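Local coordinates for protein probable glutaminase ybaS (Escherichia coli, PDB 1U60) that catalyses the hydrolysis of L-glutamine to L-glutamate and ammonium as a homotetrameric glutaminase, at residues Asn5-Ala10 / Lys301-Asn306; Val43-Cys48 / Gly272-Ala277. All blocks are in the same frame, centred on the assembly; numbering follows the deposited sequence. Where two conformers were deposited one is given.

Contact 1: Asn5-Ala10 / Lys301-Asn306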
loop_
_atom_site.group_PDB
_atom_site.type_symbol
_atom_site.label_atom_id
_atom_site.label_comp_id
_atom_site.label_asym_id
_atom_site.label_seq_id
_atom_site.Cartn_x
_atom_site.Cartn_y
_atom_site.Cartn_z
ATOM N N ASN A 5 -13.999 -28.121 5.652
ATOM C CA ASN A 5 -13.531 -28.404 6.988
ATOM C C ASN A 5 -12.417 -27.450 7.415
ATOM O O ASN A 5 -12.450 -26.940 8.531
ATOM C CB ASN A 5 -13.091 -29.885 7.111
ATOM C CG ASN A 5 -14.283 -30.842 7.064
ATOM O OD1 ASN A 5 -15.231 -30.688 7.819
ATOM N ND2 ASN A 5 -14.227 -31.834 6.189
ATOM N N LYS A 6 -11.461 -27.183 6.536
ATOM C CA LYS A 6 -10.355 -26.275 6.899
ATOM C C LYS A 6 -10.859 -24.842 7.090
ATOM O O LYS A 6 -10.399 -24.136 7.975
ATOM C CB LYS A 6 -9.204 -26.318 5.890
ATOM C CG LYS A 6 -8.376 -27.581 5.988
ATOM C CD LYS A 6 -7.335 -27.681 4.912
ATOM C CE LYS A 6 -6.388 -28.892 5.173
ATOM N NZ LYS A 6 -5.848 -29.438 3.874
ATOM N N LEU A 7 -11.833 -24.420 6.288
ATOM C CA LEU A 7 -12.358 -23.054 6.405
ATOM C C LEU A 7 -13.156 -22.867 7.694
ATOM O O LEU A 7 -12.976 -21.885 8.416
ATOM C CB LEU A 7 -13.224 -22.709 5.187
ATOM C CG LEU A 7 -12.532 -22.057 3.978
ATOM C CD1 LEU A 7 -11.269 -22.652 3.542
ATOM C CD2 LEU A 7 -13.533 -22.026 2.836
ATOM N N GLN A 8 -14.015 -23.839 8.029
ATOM C CA GLN A 8 -14.749 -23.750 9.260
ATOM C C GLN A 8 -13.768 -23.830 10.444
ATOM O O GLN A 8 -13.926 -23.118 11.409
ATOM C CB GLN A 8 -15.812 -24.838 9.368
ATOM C CG GLN A 8 -16.622 -24.691 10.653
ATOM C CD GLN A 8 -17.569 -23.496 10.614
ATOM O OE1 GLN A 8 -17.595 -22.664 11.521
ATOM N NE2 GLN A 8 -18.346 -23.416 9.572
ATOM N N GLN A 9 -12.742 -24.677 10.343
ATOM C CA GLN A 9 -11.725 -24.761 11.399
ATOM C C GLN A 9 -10.989 -23.465 11.599
ATOM O O GLN A 9 -10.670 -23.096 12.711
ATOM C CB GLN A 9 -10.667 -25.840 11.107
ATOM C CG GLN A 9 -11.118 -27.264 11.349
ATOM C CD GLN A 9 -10.029 -28.269 11.001
ATOM O OE1 GLN A 9 -8.820 -27.947 11.108
ATOM N NE2 GLN A 9 -10.437 -29.487 10.600
ATOM N N ALA A 10 -10.686 -22.780 10.504
ATOM C CA ALA A 10 -9.997 -21.509 10.572
ATOM C C ALA A 10 -10.800 -20.454 11.286
ATOM O O ALA A 10 -10.257 -19.806 12.154
ATOM C CB ALA A 10 -9.570 -21.038 9.185
ATOM N N LYS A 301 -3.746 -16.015 8.146
ATOM C CA LYS A 301 -2.459 -16.668 8.431
ATOM C C LYS A 301 -2.618 -18.191 8.393
ATOM O O LYS A 301 -1.776 -18.920 7.864
ATOM C CB LYS A 301 -1.959 -16.272 9.799
ATOM C CG LYS A 301 -0.601 -16.863 10.152
ATOM C CD LYS A 301 0.086 -16.087 11.270
ATOM C CE LYS A 301 1.481 -16.647 11.563
ATOM N NZ LYS A 301 1.572 -17.141 12.964
ATOM N N GLN A 302 -3.698 -18.678 8.971
ATOM C CA GLN A 302 -3.968 -20.120 9.005
ATOM C C GLN A 302 -4.166 -20.670 7.591
ATOM O O GLN A 302 -3.758 -21.793 7.325
ATOM C CB GLN A 302 -5.211 -20.439 9.816
ATOM C CG GLN A 302 -5.113 -20.310 11.337
ATOM C CD GLN A 302 -6.467 -20.596 11.989
ATOM O OE1 GLN A 302 -6.902 -21.764 12.023
ATOM N NE2 GLN A 302 -7.175 -19.532 12.418
ATOM N N LEU A 303 -4.779 -19.891 6.686
ATOM C CA LEU A 303 -5.086 -20.374 5.347
ATOM C C LEU A 303 -3.989 -20.018 4.334
ATOM O O LEU A 303 -4.080 -20.436 3.167
ATOM C CB LEU A 303 -6.465 -19.850 4.887
ATOM C CG LEU A 303 -7.671 -20.293 5.705
ATOM C CD1 LEU A 303 -8.967 -19.687 5.148
ATOM C CD2 LEU A 303 -7.750 -21.821 5.803
ATOM N N GLY A 304 -2.965 -19.274 4.775
ATOM C CA GLY A 304 -1.794 -18.947 3.963
ATOM C C GLY A 304 -2.031 -17.864 2.891
ATOM O O GLY A 304 -1.401 -17.904 1.838
ATOM N N TYR A 305 -2.960 -16.928 3.130
ATOM C CA TYR A 305 -3.250 -15.856 2.145
ATOM C C TYR A 305 -2.592 -14.523 2.447
ATOM O O TYR A 305 -2.730 -13.986 3.558
ATOM C CB TYR A 305 -4.754 -15.610 2.026
ATOM C CG TYR A 305 -5.508 -16.822 1.548
ATOM C CD1 TYR A 305 -5.165 -17.441 0.328
ATOM C CD2 TYR A 305 -6.610 -17.312 2.264
ATOM C CE1 TYR A 305 -5.879 -18.538 -0.135
ATOM C CE2 TYR A 305 -7.289 -18.419 1.807
ATOM C CZ TYR A 305 -6.934 -19.016 0.613
ATOM O OH TYR A 305 -7.622 -20.116 0.129
ATOM N N ASN A 306 -1.868 -14.003 1.458
ATOM C CA ASN A 306 -1.084 -12.770 1.546
ATOM C C ASN A 306 -0.693 -12.436 0.117
ATOM O O ASN A 306 -0.072 -13.281 -0.562
ATOM C CB ASN A 306 0.177 -12.997 2.384
ATOM C CG ASN A 306 1.003 -11.726 2.582
ATOM O OD1 ASN A 306 1.203 -10.977 1.650
ATOM N ND2 ASN A 306 1.571 -11.553 3.790
#

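Contact 2: Val43-Cys48 / Gly272-Ala277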
loop_
_atom_site.group_PDB
_atom_site.type_symbol
_atom_site.label_atom_id
_atom_site.label_comp_id
_atom_site.label_asym_id
_atom_site.label_seq_id
_atom_site.Cartn_x
_atom_site.Cartn_y
_atom_site.Cartn_z
ATOM N N VAL A 43 -16.435 -13.725 13.561
ATOM C CA VAL A 43 -15.570 -13.802 12.404
ATOM C C VAL A 43 -16.238 -14.693 11.355
ATOM O O VAL A 43 -16.966 -15.660 11.667
ATOM C CB VAL A 43 -14.169 -14.286 12.774
ATOM C CG1 VAL A 43 -14.224 -15.618 13.526
ATOM C CG2 VAL A 43 -13.301 -14.372 11.569
ATOM N N ALA A 44 -16.045 -14.342 10.091
ATOM C CA ALA A 44 -16.679 -15.082 8.992
ATOM C C ALA A 44 -15.843 -15.067 7.724
ATOM O O ALA A 44 -15.145 -14.123 7.448
ATOM C CB ALA A 44 -18.084 -14.514 8.650
ATOM N N ILE A 45 -16.043 -16.114 6.908
ATOM C CA ILE A 45 -15.587 -16.204 5.544
ATOM C C ILE A 45 -16.812 -16.357 4.629
ATOM O O ILE A 45 -17.744 -17.105 4.911
ATOM C CB ILE A 45 -14.737 -17.466 5.358
ATOM C CG1 ILE A 45 -13.415 -17.385 6.109
ATOM C CG2 ILE A 45 -14.527 -17.781 3.889
ATOM C CD1 ILE A 45 -12.664 -18.714 6.242
ATOM N N VAL A 46 -16.794 -15.610 3.524
ATOM C CA VAL A 46 -17.674 -15.857 2.418
ATOM C C VAL A 46 -16.796 -16.081 1.187
ATOM O O VAL A 46 -16.024 -15.213 0.804
ATOM C CB VAL A 46 -18.659 -14.724 2.192
ATOM C CG1 VAL A 46 -19.503 -15.053 0.904
ATOM C CG2 VAL A 46 -19.573 -14.574 3.426
ATOM N N THR A 47 -16.900 -17.259 0.571
ATOM C CA THR A 47 -16.014 -17.597 -0.551
ATOM C C THR A 47 -16.593 -17.094 -1.856
ATOM O O THR A 47 -17.771 -16.801 -1.931
ATOM C CB THR A 47 -15.781 -19.131 -0.684
ATOM O OG1 THR A 47 -16.965 -19.803 -1.162
ATOM C CG2 THR A 47 -15.487 -19.749 0.697
ATOM N N CYS A 48 -15.740 -17.037 -2.874
ATOM C CA CYS A 48 -16.157 -16.652 -4.218
ATOM C C CYS A 48 -17.141 -17.609 -4.829
ATOM O O CYS A 48 -17.832 -17.267 -5.800
ATOM C CB CYS A 48 -14.930 -16.502 -5.113
ATOM S SG CYS A 48 -14.110 -14.993 -4.630
ATOM N N GLY A 272 -9.675 -13.150 -5.832
ATOM C CA GLY A 272 -9.986 -14.429 -6.456
ATOM C C GLY A 272 -10.510 -15.537 -5.566
ATOM O O GLY A 272 -10.868 -16.607 -6.075
ATOM N N VAL A 273 -10.588 -15.313 -4.253
ATOM C CA VAL A 273 -10.780 -16.434 -3.339
ATOM C C VAL A 273 -11.907 -16.231 -2.336
ATOM O O VAL A 273 -12.842 -17.023 -2.287
ATOM C CB VAL A 273 -9.477 -16.791 -2.615
ATOM C CG1 VAL A 273 -9.686 -18.012 -1.659
ATOM C CG2 VAL A 273 -8.363 -17.092 -3.629
ATOM N N MET A 274 -11.841 -15.181 -1.534
ATOM C CA MET A 274 -12.795 -15.010 -0.436
ATOM C C MET A 274 -12.766 -13.630 0.194
ATOM O O MET A 274 -11.815 -12.870 0.046
ATOM C CB MET A 274 -12.534 -16.053 0.673
ATOM C CG MET A 274 -11.191 -15.872 1.376
ATOM S SD MET A 274 -10.970 -16.940 2.792
ATOM C CE MET A 274 -11.153 -18.540 2.000
ATOM N N GLY A 275 -13.874 -13.286 0.840
ATOM C CA GLY A 275 -13.899 -12.217 1.822
ATOM C C GLY A 275 -13.766 -12.773 3.218
ATOM O O GLY A 275 -14.338 -13.826 3.516
ATOM N N ILE A 276 -13.026 -12.064 4.072
ATOM C CA ILE A 276 -12.876 -12.428 5.468
ATOM C C ILE A 276 -13.254 -11.206 6.264
ATOM O O ILE A 276 -12.781 -10.091 6.032
ATOM C CB ILE A 276 -11.424 -12.840 5.837
ATOM C CG1 ILE A 276 -10.873 -13.852 4.862
ATOM C CG2 ILE A 276 -11.298 -13.299 7.348
ATOM C CD1 ILE A 276 -9.305 -14.065 4.970
ATOM N N ALA A 277 -14.097 -11.397 7.245
ATOM C CA ALA A 277 -14.478 -10.260 8.079
ATOM C C ALA A 277 -14.555 -10.659 9.534
ATOM O O ALA A 277 -14.770 -11.833 9.876
ATOM C CB ALA A 277 -15.776 -9.685 7.643
#

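Contact 1: Asn5-Ala10 / Lys301-Asn306
The side-chain amide nitrogen of Gln-302 is held by two oxygens. One is the carbonyl oxygen of Ala-10 in helix 4-18, with Gln-302 NE2 3.1 Å from Ala-10 O; the other is the hydroxyl of Ser-298, one turn back on its own helix. The bond to Ala-10 is bent, with an N-H...O angle of 142°, and the carbonyl oxygen lies 30° out of the amide plane. The second grip on NE2 probably helps to fix the rotation of the amide, whose Gln-302 OE1 sits 3.4 Å from Ala-10 CA. Next to this hydrogen bond the contact turns apolar. The two methyls of Leu-303 meet different residues: CD2 packs 3.9 Å from Ala-10 CB, whereas CD1 comes 4.1 Å from Leu-7 CD1, the two leucine side chains crossing at about a right angle. With its CG set anti to the carbonyl carbon (chi1 -62°), Leu-303 can reach this helix while also touching Ile-45 and Met-274 of the sheet. Leu-7 likewise rests on Ile-45, Thr-47 and Tyr-53. Gly-304, at a positive phi, closes the C-terminal end of the helix in a Schellman motif, after which the Tyr-305 ring carries Leu-303 O over its centre, 3.9 Å above the plane. The example illustrates how the first and last helices of a chain can be laid side by side on one face of an antiparallel sheet, a layout familiar from the beta-lactamase fold to whose clan this glutaminase belongs.

Contact 2: Val43-Cys48 / Gly272-Ala277
Met-274 reaches Ile-45 through two bends in its side chain: CG sits between the backbone N and the carbonyl carbon (chi1 66°), and the chain bends again at chi3 (59°). These place Met-274 SD 3.8 Å from Ile-45 CG2, the branch of the isoleucine that lies anti to its backbone N, the two side chains meeting at a slant. The strands that carry them run antiparallel, their axes at 166°. In the hydrogen-bonded pair Ala-44/Ala-277, the bond from Ala-44 N to Ala-277 O is 2.8 Å and that from Ala-277 N to Ala-44 O 2.9 Å, both nearly in line with the carbonyl. Val-46 and Gly-275 form the next such pair; between the two pairs, where Ile-45 faces Ile-276 in a non-hydrogen-bonded pair, Ile-45 CA comes 3.4 Å from Gly-275 O in a CA-H...O contact. Past the end of strand 43-47, Cys-48 N bonds Val-273 O at 3.0 Å, from above the carbonyl plane. On the other side, against strand 265-270, Val-273 and Met-274 together face one residue, a classic beta bulge. Helices 4-18 and 290-303 cover the face bearing Ile-45 and Ile-276, while helix 202-213 covers that of Val-46 and Ala-277. The principle is a division of labour: main-chain amides and carbonyls satisfy one another within the sheet, and aliphatic and thioether groups pack on its faces, so that this buried pairing is held by backbone polarity and apolar packing rather than by charge.

The centres of the two contacts lie about 10 Å apart, on the same side of the chain's centre. Along the sequence they are nested: 5-10 comes first, then 43-48, 272-277 and finally 301-306, so contact 2 falls inside the loop closed by contact 1. Strand 274-279 leads on to helix 290-303, the next element in the chain. The layers touch directly, with Leu-7 CD2 3.7 Å from Thr-47 CG2 and Tyr-305 CE2 3.9 Å from Met-274 CE. Two adjacent strands of the five-stranded sheet thus carry the paired terminal helices on one face, joining both ends of the chain in one layered unit away from the predicted substrate-binding residues.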